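Local coordinates for protein pyridoxamine 5-phosphate-dependent dehydrase (Escherichia coli, PDB 3B8X) that catalyses the pyridoxal phosphate-dependent removal of the C3'-hydroxyl group from GDP-4-keto-6-deoxy-D-mannose on the way to L-colitose, a sugar of the O-antigen, at residues Gln38-Phe43 / Cys213-Gly218; Gly58-Leu63 / Tyr249-Leu254; Asp203-Tyr208 / Lys226-Gly231. The protein carries 1 engineered substitution. All blocks are in the same frame, centred on the assembly; numbering follows the deposited sequence.

Contact 1 (Gln38-Phe43 / Cys213-Gly218); sequences QYETQF and CIRAHG. With G4M ([(2R,3S,4R,5R)-5-(2-amino-6-oxo-1,6-dihydro-9H-purin-9-yl)-3,4-dihydroxytetrahydrofuran-2-yl]methyl (2R,3S,4S,5S,6R)-3,4-dihydroxy-5-[({3-hydroxy-2-methyl-5-[(phosphonooxy)methyl]pyridin-4-yl}methyl)amino]-6-methyltetrahydro-2H-pyran-2-yl dihydrogen diphosphate), chain G.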
# COMPACT_ATOMS: atom_id res chain seq x y z
N GLN B 38 15.28 -2.37 -13.43
CA GLN B 38 16.34 -3.35 -13.59
C GLN B 38 16.01 -4.59 -12.75
O GLN B 38 16.14 -5.75 -13.18
CB GLN B 38 17.60 -2.73 -13.03
CG GLN B 38 18.90 -3.34 -13.49
CD GLN B 38 20.08 -2.49 -13.04
OE1 GLN B 38 20.98 -2.97 -12.32
NE2 GLN B 38 20.07 -1.20 -13.42
N TYR B 39 15.66 -4.35 -11.50
CA TYR B 39 15.30 -5.46 -10.62
C TYR B 39 14.16 -6.32 -11.23
O TYR B 39 14.15 -7.55 -11.15
CB TYR B 39 14.77 -4.85 -9.33
CG TYR B 39 14.28 -5.86 -8.35
CD1 TYR B 39 15.16 -6.69 -7.67
CD2 TYR B 39 12.94 -5.97 -8.06
CE1 TYR B 39 14.70 -7.62 -6.72
CE2 TYR B 39 12.48 -6.88 -7.12
CZ TYR B 39 13.36 -7.69 -6.43
OH TYR B 39 12.86 -8.56 -5.49
N GLU B 40 13.16 -5.68 -11.82
CA GLU B 40 12.03 -6.43 -12.35
C GLU B 40 12.54 -7.31 -13.50
O GLU B 40 12.12 -8.46 -13.67
CB GLU B 40 10.94 -5.47 -12.82
CG GLU B 40 10.21 -4.78 -11.62
CD GLU B 40 9.32 -3.56 -12.01
OE1 GLU B 40 9.48 -3.06 -13.14
OE2 GLU B 40 8.44 -3.09 -11.25
N THR B 41 13.44 -6.75 -14.29
CA THR B 41 13.99 -7.47 -15.43
C THR B 41 14.72 -8.70 -14.91
O THR B 41 14.50 -9.83 -15.37
CB THR B 41 14.97 -6.55 -16.17
OG1 THR B 41 14.22 -5.53 -16.84
CG2 THR B 41 15.83 -7.34 -17.16
N GLN B 42 15.55 -8.50 -13.89
CA GLN B 42 16.28 -9.64 -13.32
C GLN B 42 15.33 -10.64 -12.64
O GLN B 42 15.57 -11.85 -12.65
CB GLN B 42 17.35 -9.13 -12.33
CG GLN B 42 18.73 -9.66 -12.56
CD GLN B 42 18.95 -10.17 -13.97
OE1 GLN B 42 18.99 -9.39 -14.93
NE2 GLN B 42 19.10 -11.49 -14.09
N PHE B 43 14.28 -10.12 -12.01
CA PHE B 43 13.32 -10.92 -11.26
C PHE B 43 12.66 -11.88 -12.21
O PHE B 43 12.72 -13.08 -11.95
CB PHE B 43 12.33 -10.04 -10.51
CG PHE B 43 11.63 -10.73 -9.33
CD1 PHE B 43 12.11 -10.60 -8.02
CD2 PHE B 43 10.49 -11.52 -9.55
CE1 PHE B 43 11.44 -11.22 -6.94
CE2 PHE B 43 9.84 -12.20 -8.47
CZ PHE B 43 10.30 -12.02 -7.19
N CYS B 213 -0.37 0.09 -14.38
CA CYS B 213 -1.29 1.21 -14.19
C CYS B 213 -1.80 1.33 -12.75
O CYS B 213 -1.79 2.41 -12.16
CB CYS B 213 -2.48 1.00 -15.14
SG CYS B 213 -3.84 2.22 -15.00
N ILE B 214 -2.28 0.21 -12.19
CA ILE B 214 -2.85 0.26 -10.85
C ILE B 214 -1.84 0.36 -9.70
O ILE B 214 -2.22 0.68 -8.55
CB ILE B 214 -3.89 -0.80 -10.64
CG1 ILE B 214 -3.26 -2.19 -10.80
CG2 ILE B 214 -5.10 -0.53 -11.51
CD1 ILE B 214 -4.24 -3.31 -10.37
N ARG B 215 -0.57 0.07 -10.01
CA ARG B 215 0.47 0.18 -8.99
C ARG B 215 0.66 1.64 -8.69
O ARG B 215 1.13 2.00 -7.63
CB ARG B 215 1.87 -0.21 -9.51
CG ARG B 215 2.96 0.07 -8.48
CD ARG B 215 4.27 -0.57 -8.95
NE ARG B 215 4.67 -0.08 -10.28
CZ ARG B 215 5.75 -0.50 -10.95
NH1 ARG B 215 6.51 -1.48 -10.46
NH2 ARG B 215 6.04 0.03 -12.13
N ALA B 216 0.36 2.49 -9.67
CA ALA B 216 0.67 3.90 -9.46
C ALA B 216 -0.40 4.86 -9.90
O ALA B 216 -0.37 5.35 -11.03
CB ALA B 216 1.99 4.26 -10.16
N HIS B 217 -1.33 5.14 -9.00
CA HIS B 217 -2.38 6.11 -9.22
C HIS B 217 -3.40 5.86 -10.30
O HIS B 217 -4.29 6.69 -10.47
CB HIS B 217 -1.75 7.50 -9.46
CG HIS B 217 -0.74 7.89 -8.43
ND1 HIS B 217 -1.11 8.25 -7.15
CD2 HIS B 217 0.61 8.01 -8.50
CE1 HIS B 217 -0.02 8.59 -6.47
NE2 HIS B 217 1.03 8.44 -7.26
N GLY B 218 -3.28 4.76 -11.03
CA GLY B 218 -4.22 4.46 -12.09
C GLY B 218 -3.97 5.34 -13.31
O GLY B 218 -4.82 5.52 -14.15
OP3 G4M G . 1.42 10.92 -4.07
PL G4M G . 0.85 10.34 -2.69
OP1 G4M G . 0.42 8.83 -2.83
OP2 G4M G . 1.88 10.51 -1.47
OP4 G4M G . -0.41 11.21 -2.20
C5B G4M G . -1.54 11.00 -3.02
C5L G4M G . -2.41 12.26 -3.05
C6L G4M G . -3.66 12.26 -2.46
N1L G4M G . -4.47 13.33 -2.47
C2L G4M G . -4.17 14.41 -3.17
C2A G4M G . -5.20 15.54 -3.21
C3L G4M G . -2.92 14.50 -3.83
O3L G4M G . -2.59 15.59 -4.56
C4L G4M G . -2.02 13.40 -3.77
C4A G4M G . -0.80 13.42 -4.46
N4A G4M G . -0.46 14.50 -5.16
C4G G4M G . 0.80 14.61 -5.73
C5G G4M G . 0.73 15.29 -7.10
C6G G4M G . 0.02 16.63 -6.96
O5G G4M G . 2.08 15.53 -7.53
C3G G4M G . 1.51 13.26 -5.84
O3G G4M G . 2.63 13.25 -4.93
C2G G4M G . 1.97 13.02 -7.30
O2G G4M G . 2.81 11.86 -7.39
C1G G4M G . 2.67 14.27 -7.91
O1G G4M G . 2.66 14.20 -9.34
P2 G4M G . 4.14 14.65 -9.71
O3P G4M G . 4.50 16.09 -9.09
O4P G4M G . 4.18 14.78 -11.31
OPP G4M G . 5.15 13.53 -9.14
P G4M G . 6.46 13.44 -10.10
O1P G4M G . 6.23 13.98 -11.60
O2P G4M G . 6.84 11.88 -10.19
O5' G4M G . 7.73 14.20 -9.41
C5' G4M G . 7.55 15.61 -9.40
C4' G4M G . 8.86 16.31 -9.81
O4' G4M G . 9.93 16.03 -8.87
C3' G4M G . 9.34 15.78 -11.20
O3' G4M G . 9.96 16.82 -11.97
C2' G4M G . 10.33 14.66 -10.82
O2' G4M G . 11.39 14.57 -11.78
C1' G4M G . 10.90 15.17 -9.49
N9 G4M G . 11.23 14.04 -8.62
C8 G4M G . 10.35 13.12 -8.12
N7 G4M G . 11.02 12.28 -7.38
C4 G4M G . 12.48 13.75 -8.17
C5 G4M G . 12.34 12.62 -7.37
C6 G4M G . 13.51 12.11 -6.74
O6 G4M G . 13.46 11.15 -6.00
N3 G4M G . 13.67 14.31 -8.35
C2 G4M G . 14.74 13.82 -7.77
N1 G4M G . 14.68 12.73 -6.96
N2 G4M G . 15.94 14.44 -7.96
O HOH W 1 8.90 -0.12 -13.14

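Contact 2 (Gly58-Leu63 / Tyr249-Leu254); sequences GSTANL and YNVRPL. With G4M ([(2R,3S,4R,5R)-5-(2-amino-6-oxo-1,6-dihydro-9H-purin-9-yl)-3,4-dihydroxytetrahydrofuran-2-yl]methyl (2R,3S,4S,5S,6R)-3,4-dihydroxy-5-[({3-hydroxy-2-methyl-5-[(phosphonooxy)methyl]pyridin-4-yl}methyl)amino]-6-methyltetrahydro-2H-pyran-2-yl dihydrogen diphosphate), chain O.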
# COMPACT_ATOMS: atom_id res chain seq x y z
N GLY B 58 4.58 -7.87 -0.19
CA GLY B 58 3.92 -9.05 -0.73
C GLY B 58 2.39 -8.89 -0.51
O GLY B 58 1.60 -9.45 -1.26
N SER B 59 1.98 -8.12 0.50
CA SER B 59 0.54 -7.88 0.72
C SER B 59 -0.05 -7.02 -0.40
O SER B 59 -1.12 -7.31 -0.90
CB SER B 59 0.26 -7.22 2.09
OG SER B 59 0.75 -8.01 3.17
N THR B 60 0.64 -5.94 -0.78
CA THR B 60 0.16 -5.14 -1.87
C THR B 60 0.36 -5.90 -3.18
O THR B 60 -0.27 -5.62 -4.20
CB THR B 60 0.82 -3.71 -1.86
OG1 THR B 60 2.24 -3.81 -1.98
CG2 THR B 60 0.43 -2.98 -0.61
N ALA B 61 1.22 -6.91 -3.20
CA ALA B 61 1.29 -7.66 -4.47
C ALA B 61 0.02 -8.54 -4.66
O ALA B 61 -0.62 -8.59 -5.73
CB ALA B 61 2.60 -8.53 -4.50
N ASN B 62 -0.42 -9.14 -3.57
CA ASN B 62 -1.65 -9.91 -3.60
C ASN B 62 -2.82 -8.97 -3.89
O ASN B 62 -3.76 -9.36 -4.59
CB ASN B 62 -1.90 -10.55 -2.23
CG ASN B 62 -1.15 -11.83 -2.02
OD1 ASN B 62 -0.57 -12.38 -2.94
ND2 ASN B 62 -1.16 -12.33 -0.77
N LEU B 63 -2.79 -7.75 -3.32
CA LEU B 63 -3.90 -6.84 -3.56
C LEU B 63 -4.05 -6.57 -5.06
O LEU B 63 -5.14 -6.69 -5.64
CB LEU B 63 -3.76 -5.54 -2.77
CG LEU B 63 -4.84 -4.48 -2.89
CD1 LEU B 63 -6.14 -4.83 -2.24
CD2 LEU B 63 -4.26 -3.23 -2.28
N TYR B 249 -4.01 2.18 -6.97
CA TYR B 249 -3.46 2.59 -5.67
C TYR B 249 -2.14 3.24 -5.94
O TYR B 249 -1.68 3.32 -7.07
CB TYR B 249 -3.12 1.29 -4.87
CG TYR B 249 -4.35 0.43 -4.58
CD1 TYR B 249 -4.75 -0.59 -5.48
CD2 TYR B 249 -5.14 0.67 -3.45
CE1 TYR B 249 -5.95 -1.32 -5.24
CE2 TYR B 249 -6.36 -0.04 -3.22
CZ TYR B 249 -6.75 -1.07 -4.11
OH TYR B 249 -7.91 -1.82 -3.87
N ASN B 250 -1.50 3.69 -4.88
CA ASN B 250 -0.10 4.03 -5.01
C ASN B 250 0.55 3.00 -4.07
O ASN B 250 0.47 3.13 -2.83
CB ASN B 250 0.27 5.42 -4.50
CG ASN B 250 1.78 5.58 -4.32
OD1 ASN B 250 2.54 4.63 -4.51
ND2 ASN B 250 2.23 6.80 -3.92
N VAL B 251 1.10 1.93 -4.65
CA VAL B 251 1.85 0.91 -3.89
C VAL B 251 3.24 0.72 -4.52
O VAL B 251 3.76 -0.38 -4.64
CB VAL B 251 1.11 -0.44 -3.78
CG1 VAL B 251 -0.20 -0.20 -2.99
CG2 VAL B 251 0.83 -0.97 -5.18
N ARG B 252 3.81 1.82 -4.96
CA ARG B 252 5.11 1.77 -5.56
C ARG B 252 6.15 1.40 -4.49
O ARG B 252 5.96 1.73 -3.31
CB ARG B 252 5.43 3.16 -6.12
CG ARG B 252 4.62 3.58 -7.32
CD ARG B 252 5.16 4.91 -7.81
NE ARG B 252 5.07 6.01 -6.85
CZ ARG B 252 4.86 7.28 -7.20
NH1 ARG B 252 4.74 7.60 -8.49
NH2 ARG B 252 4.78 8.22 -6.27
N PRO B 253 7.23 0.71 -4.88
CA PRO B 253 8.28 0.40 -3.91
C PRO B 253 9.23 1.57 -4.02
O PRO B 253 9.14 2.36 -4.96
CB PRO B 253 9.01 -0.83 -4.54
CG PRO B 253 8.68 -0.79 -6.04
CD PRO B 253 7.51 0.16 -6.22
N LEU B 254 10.22 1.62 -3.14
CA LEU B 254 11.23 2.69 -3.18
C LEU B 254 12.37 2.31 -4.11
O LEU B 254 12.66 1.13 -4.29
CB LEU B 254 11.78 2.94 -1.79
CG LEU B 254 10.72 3.58 -0.87
CD1 LEU B 254 11.27 3.74 0.52
CD2 LEU B 254 10.27 4.89 -1.45
OP3 G4M O . 4.87 -9.35 4.65
PL G4M O . 4.42 -9.07 3.16
OP1 G4M O . 3.28 -7.92 3.05
OP2 G4M O . 5.70 -8.63 2.30
OP4 G4M O . 3.91 -10.47 2.49
C5B G4M O . 2.64 -10.75 2.99
C5L G4M O . 2.42 -12.21 2.86
C6L G4M O . 1.58 -12.68 1.86
N1L G4M O . 1.33 -13.97 1.77
C2L G4M O . 1.85 -14.87 2.58
C2A G4M O . 1.47 -16.32 2.44
C3L G4M O . 2.74 -14.50 3.59
O3L G4M O . 3.18 -15.46 4.43
C4L G4M O . 3.07 -13.12 3.71
C4A G4M O . 3.93 -12.65 4.71
N4A G4M O . 4.39 -13.48 5.60
C4G G4M O . 5.36 -13.02 6.53
C5G G4M O . 5.22 -13.72 7.86
C6G G4M O . 5.17 -15.23 7.67
O5G G4M O . 6.46 -13.40 8.49
C3G G4M O . 5.21 -11.51 6.80
O3G G4M O . 6.27 -10.85 6.12
C2G G4M O . 5.37 -11.24 8.33
O2G G4M O . 5.62 -9.85 8.60
C1G G4M O . 6.52 -12.04 8.90
O1G G4M O . 6.29 -12.10 10.30
P2 G4M O . 7.53 -12.02 11.29
O3P G4M O . 8.69 -13.02 10.81
O4P G4M O . 7.03 -12.58 12.73
OPP G4M O . 7.93 -10.46 11.23
P G4M O . 8.98 -10.02 12.36
O1P G4M O . 8.66 -10.34 13.91
O2P G4M O . 8.98 -8.45 12.14
O5' G4M O . 10.45 -10.41 11.90
C5' G4M O . 10.81 -11.69 12.37
C4' G4M O . 12.17 -11.55 13.04
O4' G4M O . 13.02 -10.68 12.25
C3' G4M O . 12.01 -10.87 14.42
O3' G4M O . 13.02 -11.41 15.25
C2' G4M O . 12.24 -9.38 14.10
O2' G4M O . 12.80 -8.75 15.27
C1' G4M O . 13.32 -9.50 13.04
N9 G4M O . 13.37 -8.31 12.18
C8 G4M O . 12.39 -7.90 11.33
N7 G4M O . 12.82 -6.82 10.71
C4 G4M O . 14.45 -7.47 12.07
C5 G4M O . 14.10 -6.49 11.10
C6 G4M O . 15.06 -5.47 10.76
O6 G4M O . 14.84 -4.60 9.94
N3 G4M O . 15.64 -7.42 12.66
C2 G4M O . 16.50 -6.46 12.35
N1 G4M O . 16.24 -5.49 11.42
N2 G4M O . 17.71 -6.43 12.98

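Contact 3 (Asp203-Tyr208 / Lys226-Gly231); sequences DDEEIY and KNKVTG. With NA (sodium ion), chain N.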
# COMPACT_ATOMS: atom_id res chain seq x y z
N ASP B 203 2.90 -13.86 -17.32
CA ASP B 203 3.38 -14.04 -18.69
C ASP B 203 2.40 -13.27 -19.56
O ASP B 203 2.64 -13.08 -20.74
CB ASP B 203 3.39 -15.51 -19.07
CG ASP B 203 4.53 -16.25 -18.47
OD1 ASP B 203 5.59 -15.65 -18.12
OD2 ASP B 203 4.36 -17.48 -18.36
N ASP B 204 1.32 -12.82 -18.95
CA ASP B 204 0.28 -12.06 -19.62
C ASP B 204 0.59 -10.57 -19.77
O ASP B 204 0.64 -9.83 -18.80
CB ASP B 204 -1.04 -12.27 -18.88
CG ASP B 204 -2.24 -11.84 -19.70
OD1 ASP B 204 -2.41 -10.61 -19.95
OD2 ASP B 204 -2.99 -12.74 -20.16
N GLU B 205 0.74 -10.14 -21.02
CA GLU B 205 1.01 -8.74 -21.32
C GLU B 205 -0.09 -7.79 -20.89
O GLU B 205 0.23 -6.66 -20.50
CB GLU B 205 1.36 -8.54 -22.79
CG GLU B 205 1.64 -7.08 -23.15
CD GLU B 205 2.14 -6.93 -24.60
OE1 GLU B 205 1.63 -7.69 -25.44
OE2 GLU B 205 3.01 -6.06 -24.85
N GLU B 206 -1.37 -8.20 -20.97
CA GLU B 206 -2.48 -7.32 -20.53
C GLU B 206 -2.47 -7.12 -19.01
O GLU B 206 -2.62 -6.00 -18.51
CB GLU B 206 -3.89 -7.81 -20.92
CG GLU B 206 -4.99 -6.76 -20.61
CD GLU B 206 -6.40 -7.31 -20.76
OE1 GLU B 206 -6.51 -8.55 -20.82
OE2 GLU B 206 -7.39 -6.53 -20.75
N ILE B 207 -2.33 -8.24 -18.31
CA ILE B 207 -2.24 -8.21 -16.86
C ILE B 207 -1.05 -7.34 -16.45
O ILE B 207 -1.17 -6.53 -15.55
CB ILE B 207 -2.06 -9.62 -16.32
CG1 ILE B 207 -3.35 -10.42 -16.53
CG2 ILE B 207 -1.79 -9.59 -14.84
CD1 ILE B 207 -4.46 -10.08 -15.56
N TYR B 208 0.10 -7.56 -17.08
CA TYR B 208 1.32 -6.77 -16.87
C TYR B 208 1.02 -5.27 -16.99
O TYR B 208 1.26 -4.47 -16.09
CB TYR B 208 2.32 -7.13 -17.97
CG TYR B 208 3.60 -6.34 -17.87
CD1 TYR B 208 4.21 -6.15 -16.63
CD2 TYR B 208 4.22 -5.79 -18.99
CE1 TYR B 208 5.40 -5.43 -16.47
CE2 TYR B 208 5.40 -5.03 -18.84
CZ TYR B 208 6.00 -4.89 -17.60
OH TYR B 208 7.18 -4.21 -17.43
N LYS B 226 2.03 2.19 -26.79
CA LYS B 226 1.01 1.25 -27.22
C LYS B 226 0.91 0.33 -26.01
O LYS B 226 1.92 -0.22 -25.58
CB LYS B 226 1.50 0.43 -28.42
CG LYS B 226 2.49 1.14 -29.34
CD LYS B 226 2.30 0.71 -30.79
CE LYS B 226 3.61 0.79 -31.57
NZ LYS B 226 3.61 -0.12 -32.76
N ASN B 227 -0.27 0.17 -25.44
CA ASN B 227 -0.39 -0.68 -24.25
C ASN B 227 -1.78 -1.25 -24.25
O ASN B 227 -2.67 -0.71 -24.88
CB ASN B 227 -0.18 0.15 -22.98
CG ASN B 227 -1.26 1.17 -22.79
OD1 ASN B 227 -2.38 0.85 -22.35
ND2 ASN B 227 -1.00 2.38 -23.28
N LYS B 228 -1.96 -2.33 -23.50
CA LYS B 228 -3.27 -2.98 -23.45
C LYS B 228 -4.33 -2.26 -22.68
O LYS B 228 -5.48 -2.73 -22.63
CB LYS B 228 -3.08 -4.36 -22.82
CG LYS B 228 -2.36 -5.39 -23.70
CD LYS B 228 -1.62 -4.79 -24.89
CE LYS B 228 -1.30 -5.86 -25.93
NZ LYS B 228 -2.04 -5.67 -27.21
N VAL B 229 -3.97 -1.18 -22.00
CA VAL B 229 -4.98 -0.56 -21.16
C VAL B 229 -5.68 0.54 -21.89
O VAL B 229 -6.90 0.67 -21.83
CB VAL B 229 -4.41 0.03 -19.79
CG1 VAL B 229 -5.54 0.62 -18.97
CG2 VAL B 229 -3.68 -1.08 -18.98
N THR B 230 -4.89 1.39 -22.53
CA THR B 230 -5.50 2.52 -23.20
C THR B 230 -5.25 2.41 -24.70
O THR B 230 -5.66 3.28 -25.47
CB THR B 230 -4.87 3.83 -22.70
OG1 THR B 230 -3.54 3.89 -23.21
CG2 THR B 230 -4.86 3.86 -21.16
N GLY B 231 -4.61 1.32 -25.11
CA GLY B 231 -4.41 1.11 -26.52
C GLY B 231 -3.27 1.94 -27.03
O GLY B 231 -2.16 1.43 -27.21
NA NA N . 4.09 -18.94 -16.16
O HOH W 2 1.61 -18.58 -16.06
O HOH W 3 3.11 -20.91 -17.39
O HOH W 4 4.51 -16.61 -14.82
O HOH W 5 6.65 -19.28 -16.65

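Contact 1 (Gln38-Phe43 / Cys213-Gly218)
The guanidinium of R215 and the carboxylate of E40 lie almost in one plane, 8° apart, and meet at their edges. The contact between the two segments is this one buried salt bridge: NH1 of R215 stands 2.6 Å from OE2 of E40, nearly along the C-O axis, although the N-H points somewhat aside, at 146°. A water closes the second edge of the pair, giving a hydrogen to OE1 of E40 and accepting one from NH2 of R215, each at 3.0 Å, and probably helps to keep the two planes aligned. The two side chains arrive from opposite directions and span a distance at which the nearest CA atoms, those of E40 and R215, are still 13.7 Å apart. E40 runs straight out from its helix, while R215 starts with CG anti to its own N (chi1 173°) and bends at chi3 to bring NH1 round to the carboxylate. Both charged atoms also bond the backbone of M54, OE2 to its N and NH1 to its O. Two residues on from R215, the edge of the H217 ring faces the phosphate oxygen OP3 of the bound ligand, with CE1 3.6 Å away. A salt bridge thus ties helix 34-47 to the 213-218 segment, which continues from helix 205-214, by way of strand 51-55, outermost in the central sheet within the chain, in the large domain of a fold-type I pyridoxal phosphate enzyme.

Contact 2 (Gly58-Leu63 / Tyr249-Leu254)
L63 comes up to one face of the Y249 ring at about a right angle, and its CD2 methyl sits over the ring centre. CD2 is 3.8 Å from the centroid and 11° off the normal, a CH-pi contact that uses the middle of the face, while CD1 lies alongside the phenol oxygen. With CG anti to the backbone N (chi1 -180°), beside the carbonyl carbon, the branch of L63 brings CD2 over the ring. The hydroxyl of Y249 is hydrogen-bonded to that of Y100. One helical turn earlier, T60 and V251 point at each other tip to tip, CG2 of T60 lying 3.7 Å from CG1 of V251. The methyl takes the side of the backbone N, and chi1 of 60° leaves OG1 turned back to S56 and the N of S57, so the threonine offers V251 mainly carbon. These carbon contacts pack the phosphate-binding start of helix 58-68, an element of the fold-type I aminotransferases, against the loop before helix 255-286. At the helix start the N of G58 donates to OP2 of the bound ligand at 2.8 Å, and OP1 is gripped by both N and OG of S59, the hydroxyl at 2.5 Å. In the loop, N250 folds into an Asx turn: its OD1 accepts from the N of R252 at 3.1 Å, the donor nearly in line with the C=O. ND2 of N250 is left to bond OP1 of another copy of the ligand and E196 of the second subunit, whose carboxylate also forms a salt bridge with R252.

Contact 3 (Asp203-Tyr208 / Lys226-Gly231)
Helix 205-214 begins on the protein surface beside a short beta hairpin, strands 226-227 and 231-232, and the side chain of K228 in the hairpin turn lies across its first turn. CG of K228 rests 3.7 Å from CA of E206, and its CB faces CG of E206, aliphatic carbon on aliphatic carbon. Further out, CE meets OE1 of E205 at 3.5 Å, the two chains crossing at about a right angle. Bends at chi2 and chi4 leave NZ 4.5 Å from that oxygen, too far for a salt bridge, so any attraction is probably weak. E206 sends its own carboxylate elsewhere, to the N of K73. In each segment an aspartate or asparagine side chain bonds the local backbone. OD1 of D204, the N-cap, accepts from the N of I207 at 2.9 Å and weakly from that of E206. OD1 of N227 takes the N atoms of V229 and T230, both at 2.6 Å, while ND2 donates to OG1 of T230. Next to the cap, OD2 of D203 binds a sodium ion at 2.7 Å, with four waters and the carbonyl oxygen of T177. Such carboxylate capping is typical of helix N-termini, and the doubly accepting N227 forms an Asx turn and Asx motif in the hairpin.

Contacts 1 and 2 are buried and contact 3 lies on the surface. Contacts 1 and 3 share helix 205-214, contact 3 at its start and contact 1 toward its C-terminal side, without touching. Contacts 1 and 2 do touch: the N of H217 and the O of I214 probably form hydrogen bonds with the backbone of Y249, and both contacts border the second subunit. Their chemistry differs with place. Contact 1 buries a single ion pair with its water, contact 2 is apolar across its segments, while G58, S59 and N250 beside the touching residues bind ligand phosphates, and contact 3 joins alkyl chains whose opposite charges stay apart, with a sodium ion nearby.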